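Local coordinates for putative sugar binding protein (Geobacillus stearothermophilus, PDB 6GT9) that probably senses galactan-derived sugar as a solute-binding protein of the periplasmic type, and binds galactose in its two-domain cleft, at residues A54-E58 against L59-L63; N106-D110 against K111-V115; V128-G132 against T133-Y137; K298-K302 against K303-L307. All blocks are in the same frame, centred on the assembly; numbering follows the deposited sequence.

Contact 1: residues A54-E58 against L59-L63; sequences AAAKE and LGVDL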
loop_
_atom_site.group_PDB
_atom_site.type_symbol
_atom_site.label_atom_id
_atom_site.label_comp_id
_atom_site.label_asym_id
_atom_site.label_seq_id
_atom_site.Cartn_x
_atom_site.Cartn_y
_atom_site.Cartn_z
ATOM N N ALA A 54 10.995 -1.190 15.884
ATOM C CA ALA A 54 10.679 -1.716 17.209
ATOM C C ALA A 54 11.012 -3.203 17.318
ATOM O O ALA A 54 11.530 -3.656 18.347
ATOM C CB ALA A 54 9.201 -1.465 17.521
ATOM N N ALA A 55 10.717 -3.982 16.276
ATOM C CA ALA A 55 11.126 -5.381 16.279
ATOM C C ALA A 55 12.642 -5.495 16.320
ATOM O O ALA A 55 13.190 -6.344 17.030
ATOM C CB ALA A 55 10.571 -6.100 15.050
ATOM N N ALA A 56 13.330 -4.624 15.575
ATOM C CA ALA A 56 14.789 -4.653 15.514
ATOM C C ALA A 56 15.411 -4.343 16.870
ATOM O O ALA A 56 16.394 -4.977 17.271
ATOM C CB ALA A 56 15.271 -3.658 14.459
ATOM N N LYS A 57 14.850 -3.365 17.588
ATOM C CA LYS A 57 15.343 -3.030 18.920
ATOM C C LYS A 57 15.196 -4.214 19.866
ATOM O O LYS A 57 16.140 -4.566 20.586
ATOM C CB LYS A 57 14.593 -1.811 19.463
ATOM C CG LYS A 57 15.074 -1.329 20.827
ATOM C CD LYS A 57 14.503 0.052 21.171
ATOM C CE LYS A 57 15.558 1.142 21.022
ATOM N NZ LYS A 57 15.126 2.465 21.567
ATOM N N GLU A 58 14.012 -4.841 19.868
ATOM C CA GLU A 58 13.783 -6.012 20.711
ATOM C C GLU A 58 14.770 -7.133 20.390
ATOM O O GLU A 58 15.232 -7.844 21.294
ATOM C CB GLU A 58 12.341 -6.500 20.546
ATOM C CG GLU A 58 11.264 -5.481 20.925
ATOM C CD GLU A 58 9.852 -5.989 20.644
ATOM O OE1 GLU A 58 9.719 -7.132 20.160
ATOM O OE2 GLU A 58 8.875 -5.255 20.905
ATOM N N LEU A 59 15.115 -7.305 19.114
ATOM C CA LEU A 59 16.000 -8.399 18.724
ATOM C C LEU A 59 17.472 -8.024 18.764
ATOM O O LEU A 59 18.324 -8.904 18.606
ATOM C CB LEU A 59 15.659 -8.890 17.311
ATOM C CG LEU A 59 14.289 -9.518 17.067
ATOM C CD1 LEU A 59 14.079 -9.717 15.579
ATOM C CD2 LEU A 59 14.157 -10.831 17.784
ATOM N N GLY A 60 17.799 -6.754 18.960
ATOM C CA GLY A 60 19.189 -6.359 18.910
ATOM C C GLY A 60 19.805 -6.445 17.534
ATOM O O GLY A 60 21.011 -6.682 17.422
ATOM N N VAL A 61 19.013 -6.260 16.477
ATOM C CA VAL A 61 19.545 -6.207 15.128
ATOM C C VAL A 61 19.557 -4.748 14.682
ATOM O O VAL A 61 18.850 -3.894 15.227
ATOM C CB VAL A 61 18.751 -7.090 14.135
ATOM C CG1 VAL A 61 18.435 -8.476 14.745
ATOM C CG2 VAL A 61 17.510 -6.392 13.687
ATOM N N ASP A 62 20.394 -4.456 13.686
ATOM C CA ASP A 62 20.481 -3.125 13.094
ATOM C C ASP A 62 19.565 -3.080 11.876
ATOM O O ASP A 62 19.775 -3.806 10.898
ATOM C CB ASP A 62 21.927 -2.790 12.712
ATOM C CG ASP A 62 22.049 -1.470 11.934
ATOM O OD1 ASP A 62 21.452 -0.452 12.352
ATOM O OD2 ASP A 62 22.734 -1.456 10.889
ATOM N N LEU A 63 18.537 -2.253 11.947
ATOM C CA LEU A 63 17.606 -2.090 10.842
ATOM C C LEU A 63 17.891 -0.766 10.145
ATOM O O LEU A 63 17.757 0.299 10.755
ATOM C CB LEU A 63 16.165 -2.139 11.332
ATOM C CG LEU A 63 15.254 -2.076 10.118
ATOM C CD1 LEU A 63 14.826 -3.465 9.719
ATOM C CD2 LEU A 63 14.086 -1.180 10.412
#
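The flat groups where Ala55, Ala56 and Lys57 meet the following residues are peptide carbonyls, and they are approached in different ways. At the Ala55 carbonyl the donor Leu59 N stays near the plane, tilted 20° from it, in an i to i+4 bond of 3.0 Å between Leu59 N and Ala55 O. Gly60 N instead donates to Lys57 O from above the carbonyl plane, 73° out of it. Together with the bond from Val61 N to Ala56 O (3.0 Å), this makes a Schellman motif, with Gly60 turning the chain at positive phi.

The motif carries its usual apolar clasp. Val61 CG2, set between its own backbone N and carbonyl carbon (chi1 -44° for CG1), touches Ala56 CB at 3.6 Å. Leu63 CB comes equally close, 3.6 Å from Ala56 CB, so this one methyl group is met by both residues. Leu59 folds back with its CG 3.4 Å from Ala55 O.

The turn completes the beta-alpha-beta unit of strand 32-36, helix 43-59 and strand 62-65: Val61 and Leu63 rest on Phe33, while Ala55 and Leu59 pack against helix 269-284.

Contact 2: residues N106-D110 against K111-V115; sequences NEITD and KNIPV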
loop_
_atom_site.group_PDB
_atom_site.type_symbol
_atom_site.label_atom_id
_atom_site.label_comp_id
_atom_site.label_asym_id
_atom_site.label_seq_id
_atom_site.Cartn_x
_atom_site.Cartn_y
_atom_site.Cartn_z
ATOM N N ASN A 106 15.398 -12.641 -7.205
ATOM C CA ASN A 106 16.016 -13.948 -7.425
ATOM C C ASN A 106 17.540 -13.864 -7.417
ATOM O O ASN A 106 18.211 -14.723 -6.832
ATOM C CB ASN A 106 15.514 -14.543 -8.740
ATOM C CG ASN A 106 14.114 -15.104 -8.621
ATOM O OD1 ASN A 106 13.488 -15.012 -7.569
ATOM N ND2 ASN A 106 13.611 -15.683 -9.701
ATOM N N GLU A 107 18.109 -12.844 -8.061
ATOM C CA GLU A 107 19.564 -12.735 -8.093
ATOM C C GLU A 107 20.127 -12.426 -6.709
ATOM O O GLU A 107 21.209 -12.916 -6.356
ATOM C CB GLU A 107 19.990 -11.675 -9.118
ATOM C CG GLU A 107 20.369 -10.339 -8.557
ATOM C CD GLU A 107 20.555 -9.269 -9.634
ATOM O OE1 GLU A 107 19.625 -8.972 -10.345
ATOM O OE2 GLU A 107 21.620 -8.707 -9.757
ATOM N N ILE A 108 19.406 -11.640 -5.908
ATOM C CA ILE A 108 19.833 -11.375 -4.535
ATOM C C ILE A 108 19.801 -12.661 -3.724
ATOM O O ILE A 108 20.755 -12.992 -3.007
ATOM C CB ILE A 108 18.949 -10.286 -3.899
ATOM C CG1 ILE A 108 19.235 -8.929 -4.537
ATOM C CG2 ILE A 108 19.146 -10.251 -2.383
ATOM C CD1 ILE A 108 18.266 -7.848 -4.126
ATOM N N THR A 109 18.698 -13.411 -3.843
ATOM C CA THR A 109 18.576 -14.697 -3.157
ATOM C C THR A 109 19.721 -15.629 -3.525
ATOM O O THR A 109 20.230 -16.361 -2.672
ATOM C CB THR A 109 17.236 -15.349 -3.505
ATOM O OG1 THR A 109 16.162 -14.529 -3.025
ATOM C CG2 THR A 109 17.120 -16.736 -2.874
ATOM N N ASP A 110 20.140 -15.615 -4.792
ATOM C CA ASP A 110 21.197 -16.515 -5.241
ATOM C C ASP A 110 22.570 -16.094 -4.731
ATOM O O ASP A 110 23.507 -16.895 -4.776
ATOM C CB ASP A 110 21.189 -16.608 -6.769
ATOM C CG ASP A 110 19.942 -17.307 -7.308
ATOM O OD1 ASP A 110 19.432 -18.237 -6.643
ATOM O OD2 ASP A 110 19.462 -16.926 -8.398
ATOM N N LYS A 111 22.714 -14.859 -4.251
ATOM C CA LYS A 111 23.895 -14.436 -3.517
ATOM C C LYS A 111 23.775 -14.710 -2.018
ATOM O O LYS A 111 24.514 -14.109 -1.227
ATOM C CB LYS A 111 24.168 -12.950 -3.762
ATOM C CG LYS A 111 24.439 -12.576 -5.218
ATOM C CD LYS A 111 24.798 -11.086 -5.330
ATOM C CE LYS A 111 24.902 -10.614 -6.779
ATOM N NZ LYS A 111 25.309 -9.179 -6.862
ATOM N N ASN A 112 22.849 -15.589 -1.616
ATOM C CA ASN A 112 22.706 -16.046 -0.231
ATOM C C ASN A 112 22.287 -14.921 0.719
ATOM O O ASN A 112 22.693 -14.896 1.879
ATOM C CB ASN A 112 23.989 -16.728 0.263
ATOM C CG ASN A 112 24.358 -17.938 -0.572
ATOM O OD1 ASN A 112 23.495 -18.569 -1.187
ATOM N ND2 ASN A 112 25.645 -18.267 -0.606
ATOM N N ILE A 113 21.451 -14.002 0.244
ATOM C CA ILE A 113 20.838 -12.984 1.087
ATOM C C ILE A 113 19.332 -13.234 1.068
ATOM O O ILE A 113 18.714 -13.189 0.002
ATOM C CB ILE A 113 21.177 -11.558 0.613
ATOM C CG1 ILE A 113 22.697 -11.339 0.611
ATOM C CG2 ILE A 113 20.536 -10.501 1.492
ATOM C CD1 ILE A 113 23.108 -9.903 0.263
ATOM N N PRO A 114 18.699 -13.555 2.197
ATOM C CA PRO A 114 17.259 -13.838 2.172
ATOM C C PRO A 114 16.446 -12.573 1.941
ATOM O O PRO A 114 16.801 -11.491 2.410
ATOM C CB PRO A 114 16.985 -14.425 3.561
ATOM C CG PRO A 114 18.068 -13.873 4.426
ATOM C CD PRO A 114 19.280 -13.738 3.538
ATOM N N VAL A 115 15.321 -12.724 1.234
ATOM C CA VAL A 115 14.439 -11.608 0.923
ATOM C C VAL A 115 13.067 -11.904 1.504
ATOM O O VAL A 115 12.514 -12.990 1.284
ATOM C CB VAL A 115 14.357 -11.342 -0.594
ATOM C CG1 VAL A 115 13.261 -10.295 -0.914
ATOM C CG2 VAL A 115 15.719 -10.852 -1.116
HETATM O O HOH W 1 15.042 -15.039 -0.580
#
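Lys111, Ile108 and Thr109 carry the turn that ends helix 98-110. Lys111 N divides its hydrogen between Ile108 O, at 3.0 Å, and a weak bond to Glu107 O; toward Ile108 O the donor stands above the carbonyl plane, 64° out of it. With CG beside its backbone N (chi1 -61°), the lysine chain runs extended, passing Glu107 O with CG at 3.4 Å before its end leads away.

Ile108 supplies the apolar side. Its CG2 meets Val115 CG2 at 3.7 Å, the two side chains crossing at about a right angle, and also touches Ile113 CB. Thr109 O accepts from Asn112 N at 2.9 Å. Because Asn112 has positive phi and Ile113 N makes a weak bond to Ile108 O, the turn resembles a Schellman motif with a loose longer bond.

Thr109 OG1, already bonded to Ile105 O, receives a water hydrogen at 2.7 Å, and that water accepts from Val115 N. The buried Ile113 O has a CA-H contact from Thr109 but no conventional hydrogen-bond partner in the model. Ile108 and Ile113 face helix 73-85 and strand 90-93, whereas Pro114 packs on helix 269-284 as the chain enters strand 115-118.

Contact 3: residues V128-G132 against T133-Y137; sequences VAYVG and TDNYY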
loop_
_atom_site.group_PDB
_atom_site.type_symbol
_atom_site.label_atom_id
_atom_site.label_comp_id
_atom_site.label_asym_id
_atom_site.label_seq_id
_atom_site.Cartn_x
_atom_site.Cartn_y
_atom_site.Cartn_z
ATOM N N VAL A 128 11.591 -15.545 0.472
ATOM C CA VAL A 128 11.290 -16.618 1.415
ATOM C C VAL A 128 9.862 -16.506 1.927
ATOM O O VAL A 128 9.180 -17.518 2.112
ATOM C CB VAL A 128 12.289 -16.625 2.584
ATOM C CG1 VAL A 128 11.953 -17.777 3.542
ATOM C CG2 VAL A 128 13.704 -16.753 2.075
ATOM N N ALA A 129 9.398 -15.288 2.197
ATOM C CA ALA A 129 8.097 -15.109 2.836
ATOM C C ALA A 129 7.609 -13.709 2.535
ATOM O O ALA A 129 8.406 -12.820 2.239
ATOM C CB ALA A 129 8.158 -15.307 4.353
ATOM N N TYR A 130 6.284 -13.533 2.614
ATOM C CA TYR A 130 5.612 -12.254 2.415
ATOM C C TYR A 130 4.832 -11.893 3.668
ATOM O O TYR A 130 4.206 -12.761 4.283
ATOM C CB TYR A 130 4.657 -12.322 1.214
ATOM C CG TYR A 130 3.696 -11.147 1.071
ATOM C CD1 TYR A 130 4.177 -9.852 0.937
ATOM C CD2 TYR A 130 2.312 -11.344 1.029
ATOM C CE1 TYR A 130 3.311 -8.773 0.788
ATOM C CE2 TYR A 130 1.416 -10.259 0.868
ATOM C CZ TYR A 130 1.936 -8.978 0.746
ATOM O OH TYR A 130 1.126 -7.878 0.596
ATOM N N VAL A 131 4.860 -10.615 4.052
ATOM C CA VAL A 131 3.999 -10.092 5.120
ATOM C C VAL A 131 3.309 -8.845 4.588
ATOM O O VAL A 131 3.961 -7.830 4.325
ATOM C CB VAL A 131 4.764 -9.766 6.407
ATOM C CG1 VAL A 131 3.776 -9.460 7.529
ATOM C CG2 VAL A 131 5.676 -10.917 6.800
ATOM N N GLY A 132 1.995 -8.897 4.456
ATOM C CA GLY A 132 1.289 -7.737 3.949
ATOM C C GLY A 132 -0.156 -8.087 3.705
ATOM O O GLY A 132 -0.585 -9.237 3.854
ATOM N N THR A 133 -0.903 -7.065 3.335
ATOM C CA THR A 133 -2.304 -7.249 2.998
ATOM C C THR A 133 -2.440 -8.204 1.820
ATOM O O THR A 133 -1.572 -8.279 0.947
ATOM C CB THR A 133 -2.937 -5.893 2.675
ATOM O OG1 THR A 133 -2.803 -5.020 3.803
ATOM C CG2 THR A 133 -4.418 -6.034 2.324
ATOM N N ASP A 134 -3.528 -8.983 1.829
ATOM C CA ASP A 134 -4.031 -9.606 0.611
ATOM C C ASP A 134 -4.619 -8.507 -0.271
ATOM O O ASP A 134 -5.789 -8.131 -0.117
ATOM C CB ASP A 134 -5.077 -10.675 0.941
ATOM C CG ASP A 134 -5.596 -11.393 -0.294
ATOM O OD1 ASP A 134 -5.527 -10.834 -1.402
ATOM O OD2 ASP A 134 -6.071 -12.537 -0.164
ATOM N N ASN A 135 -3.827 -8.000 -1.217
ATOM C CA ASN A 135 -4.198 -6.760 -1.905
ATOM C C ASN A 135 -5.384 -6.947 -2.849
ATOM O O ASN A 135 -6.231 -6.049 -2.964
ATOM C CB ASN A 135 -2.983 -6.204 -2.643
ATOM C CG ASN A 135 -2.004 -5.577 -1.698
ATOM O OD1 ASN A 135 -2.366 -4.658 -0.949
ATOM N ND2 ASN A 135 -0.760 -6.074 -1.690
ATOM N N TYR A 136 -5.454 -8.088 -3.548
ATOM C CA TYR A 136 -6.625 -8.369 -4.374
ATOM C C TYR A 136 -7.889 -8.319 -3.533
ATOM O O TYR A 136 -8.888 -7.696 -3.912
ATOM C CB TYR A 136 -6.518 -9.743 -5.046
ATOM C CG TYR A 136 -7.797 -10.076 -5.818
ATOM C CD1 TYR A 136 -7.958 -9.664 -7.135
ATOM C CD2 TYR A 136 -8.853 -10.760 -5.219
ATOM C CE1 TYR A 136 -9.128 -9.939 -7.847
ATOM C CE2 TYR A 136 -10.033 -11.034 -5.925
ATOM C CZ TYR A 136 -10.154 -10.625 -7.241
ATOM O OH TYR A 136 -11.306 -10.878 -7.963
ATOM N N TYR A 137 -7.860 -8.989 -2.388
ATOM C CA TYR A 137 -9.057 -9.112 -1.569
ATOM C C TYR A 137 -9.394 -7.800 -0.875
ATOM O O TYR A 137 -10.574 -7.494 -0.663
ATOM C CB TYR A 137 -8.861 -10.227 -0.547
ATOM C CG TYR A 137 -10.088 -10.467 0.290
ATOM C CD1 TYR A 137 -11.268 -10.919 -0.290
ATOM C CD2 TYR A 137 -10.088 -10.192 1.651
ATOM C CE1 TYR A 137 -12.412 -11.125 0.468
ATOM C CE2 TYR A 137 -11.234 -10.397 2.423
ATOM C CZ TYR A 137 -12.392 -10.864 1.822
ATOM O OH TYR A 137 -13.532 -11.081 2.568
#
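Tyr130 and Thr133 meet at an interdomain crossover, where the chain leaves strand 129-132 of one domain's sheet and enters helix 135-149 of the other domain, as in the hinged sugar-binding proteins of this family. The tyrosine hydroxyl donates to the backbone of the crossing segment, Tyr130 OH to Thr133 O, at 2.8 Å. The oxygen lies at the ring edge, in its plane, and the hydroxyl is tilted 17° from the carbonyl plane. CG stands anti to the Tyr130 backbone N (chi1 168°), which lays the ring alongside the onward chain and brings Gly132 N to 3.7 Å above one face, offset toward the rim. Gly132 is closely fitted here, since a CB on it would collide with Tyr130 OH. A phenylalanine in place of Tyr130 would probably leave Thr133 O without its hydroxyl donor and the crossover less firmly tied to the strand.

Past the crossing, Asp134 is the N-cap of helix 135-149. Its OD1 accepts from Tyr137 N at 3.1 Å, the N-H coming from above the carboxylate plane.

Galactose-binding residues lie next to this segment. Thr133 OG1 bonds Gln267 OE1, and Asn135 OD1 takes a hydrogen from Arg171 NH2 while its ND2 donates to Asp119 O. All three partners bind galactose, so Thr133 and Asn135 form a second shell. With both ends of its amide engaged, Asn135 is probably held in one rotation, consistent with the crossing segment and the sugar site being positioned together.

Contact 4: residues K298-K302 against K303-L307; sequences KVIRK and KDLPL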
loop_
_atom_site.group_PDB
_atom_site.type_symbol
_atom_site.label_atom_id
_atom_site.label_comp_id
_atom_site.label_asym_id
_atom_site.label_seq_id
_atom_site.Cartn_x
_atom_site.Cartn_y
_atom_site.Cartn_z
ATOM N N LYS A 298 -9.951 -4.814 6.242
ATOM C CA LYS A 298 -11.404 -4.716 6.404
ATOM C C LYS A 298 -11.812 -3.288 6.093
ATOM O O LYS A 298 -11.026 -2.358 6.290
ATOM C CB LYS A 298 -11.844 -5.069 7.825
ATOM C CG LYS A 298 -11.232 -4.168 8.887
ATOM C CD LYS A 298 -11.990 -4.237 10.204
ATOM C CE LYS A 298 -11.039 -4.189 11.392
ATOM N NZ LYS A 298 -11.737 -3.987 12.696
ATOM N N VAL A 299 -13.040 -3.117 5.633
ATOM C CA VAL A 299 -13.574 -1.783 5.400
ATOM C C VAL A 299 -14.163 -1.269 6.705
ATOM O O VAL A 299 -14.882 -1.991 7.401
ATOM C CB VAL A 299 -14.619 -1.794 4.274
ATOM C CG1 VAL A 299 -15.185 -0.381 4.050
ATOM C CG2 VAL A 299 -13.985 -2.311 2.996
ATOM N N ILE A 300 -13.819 -0.038 7.064
ATOM C CA ILE A 300 -14.422 0.617 8.210
ATOM C C ILE A 300 -15.133 1.871 7.719
ATOM O O ILE A 300 -14.802 2.444 6.676
ATOM C CB ILE A 300 -13.401 0.970 9.305
ATOM C CG1 ILE A 300 -12.337 1.921 8.747
ATOM C CG2 ILE A 300 -12.782 -0.310 9.879
ATOM C CD1 ILE A 300 -12.016 3.094 9.643
ATOM N N ARG A 301 -16.123 2.292 8.495
ATOM C CA ARG A 301 -16.891 3.501 8.242
ATOM C C ARG A 301 -16.887 4.331 9.518
ATOM O O ARG A 301 -16.300 3.939 10.532
ATOM C CB ARG A 301 -18.320 3.162 7.780
ATOM C CG ARG A 301 -18.366 2.335 6.497
ATOM C CD ARG A 301 -19.734 1.723 6.246
ATOM N NE ARG A 301 -19.821 1.056 4.947
ATOM C CZ ARG A 301 -19.523 -0.226 4.745
ATOM N NH1 ARG A 301 -19.100 -0.973 5.756
ATOM N NH2 ARG A 301 -19.632 -0.760 3.531
ATOM N N LYS A 302 -17.554 5.486 9.459
ATOM C CA LYS A 302 -17.611 6.392 10.604
ATOM C C LYS A 302 -18.180 5.717 11.851
ATOM O O LYS A 302 -17.792 6.066 12.972
ATOM C CB LYS A 302 -18.445 7.620 10.238
ATOM C CG LYS A 302 -18.572 8.662 11.335
ATOM C CD LYS A 302 -19.635 9.683 10.963
ATOM C CE LYS A 302 -19.961 10.599 12.124
ATOM N NZ LYS A 302 -18.782 11.401 12.529
ATOM N N LYS A 303 -19.101 4.760 11.686
ATOM C CA LYS A 303 -19.665 4.052 12.831
ATOM C C LYS A 303 -18.635 3.201 13.560
ATOM O O LYS A 303 -18.900 2.746 14.678
ATOM C CB LYS A 303 -20.834 3.158 12.391
ATOM C CG LYS A 303 -20.405 1.978 11.526
ATOM C CD LYS A 303 -21.549 1.037 11.165
ATOM C CE LYS A 303 -22.631 1.743 10.356
ATOM N NZ LYS A 303 -22.070 2.644 9.303
ATOM N N ASP A 304 -17.481 2.961 12.956
ATOM C CA ASP A 304 -16.454 2.160 13.597
ATOM C C ASP A 304 -15.459 3.001 14.373
ATOM O O ASP A 304 -14.627 2.440 15.078
ATOM C CB ASP A 304 -15.731 1.308 12.555
ATOM C CG ASP A 304 -16.658 0.327 11.864
ATOM O OD1 ASP A 304 -17.074 -0.644 12.526
ATOM O OD2 ASP A 304 -16.963 0.516 10.661
ATOM N N LEU A 305 -15.528 4.318 14.259
ATOM C CA LEU A 305 -14.691 5.219 15.041
ATOM C C LEU A 305 -15.277 5.355 16.427
ATOM O O LEU A 305 -16.470 5.668 16.538
ATOM C CB LEU A 305 -14.589 6.576 14.388
ATOM C CG LEU A 305 -14.203 6.520 12.915
ATOM C CD1 LEU A 305 -14.188 7.927 12.361
ATOM C CD2 LEU A 305 -12.861 5.834 12.745
ATOM N N PRO A 306 -14.465 5.185 17.496
ATOM C CA PRO A 306 -13.016 5.306 17.782
ATOM C C PRO A 306 -12.143 4.205 17.190
ATOM O O PRO A 306 -12.693 3.358 16.527
ATOM C CB PRO A 306 -12.952 5.229 19.296
ATOM C CG PRO A 306 -14.054 4.205 19.622
ATOM C CD PRO A 306 -15.149 4.466 18.568
ATOM N N LEU A 307 -10.835 4.126 17.456
ATOM C CA LEU A 307 -10.178 2.848 17.212
ATOM C C LEU A 307 -8.997 2.631 18.149
ATOM O O LEU A 307 -7.847 2.858 17.787
ATOM C CB LEU A 307 -9.727 2.693 15.737
ATOM C CG LEU A 307 -10.700 2.000 14.759
ATOM C CD1 LEU A 307 -10.431 2.366 13.300
ATOM C CD2 LEU A 307 -10.714 0.481 14.957
HETATM O O HOH W 2 -18.573 -0.426 8.892
#
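Residues 300-302 and 303-307 run 111° apart, end to end, as edge strand 298-301 of the mixed sheet gives way to a 3-10 turn. Two bonds of the i to i+3 kind define that turn: Asp304 N to Arg301 O at 2.9 Å and Leu305 N to Lys302 O at 3.1 Å. Both donors stand above the planes of the carbonyls they meet.

Asp304 answers with its side chain. Its OD2 accepts from Arg301 N at 2.9 Å in a nearly straight bond (171°), using the anti lone pair, so Arg301 and Asp304 are linked in both directions. CG beside the Asp304 backbone N (chi1 -62°) turns the carboxylate back to the strand end. With an alanine at Asp304, Arg301 N would probably lose its acceptor and the bridging water its partner, leaving the turn less firmly tied to the strand.

The arginine chain is extended, and its NH2 forms a salt bridge with Asp149. Lys303 lies side by side with it, pointing the same way, with NZ 4.0 Å from Arg301 CD; the two charged ends do not touch. On the apolar side Ile300 and Leu307 meet tip to tip, though Leu307 is poorly ordered, while Leu305 CD2 comes about as near to Ile300 CD1 and the residue also packs on Gln257 of helix 250-258.

A water in the plane of the guanidinium, at its edge, joins the two charged groups: it accepts from Arg301 NH1 at 3.2 Å and donates to Asp304 OD2 at 2.6 Å.

Overall arrangement
Followed from the N terminus, the four contacts come strictly in series, none nested in or crossing another. Contact 1 closes the turn from helix 43-59 into the outermost strand 62-65 of the parallel sheet; contact 2 closes the one from helix 98-110 toward strand 115-118 of that sheet. Contacts 2 and 3 touch directly: Val115 O and Val128 N, 2.8 Å apart, probably share a hydrogen bond where strands 115-118 and 129-132 begin. Contact 3 then carries the chain across to the second domain. Contact 4, at the far end of the model, turns the chain off edge strand 298-301 of the mixed sheet; its centre lies about 40 Å from that of contact 2.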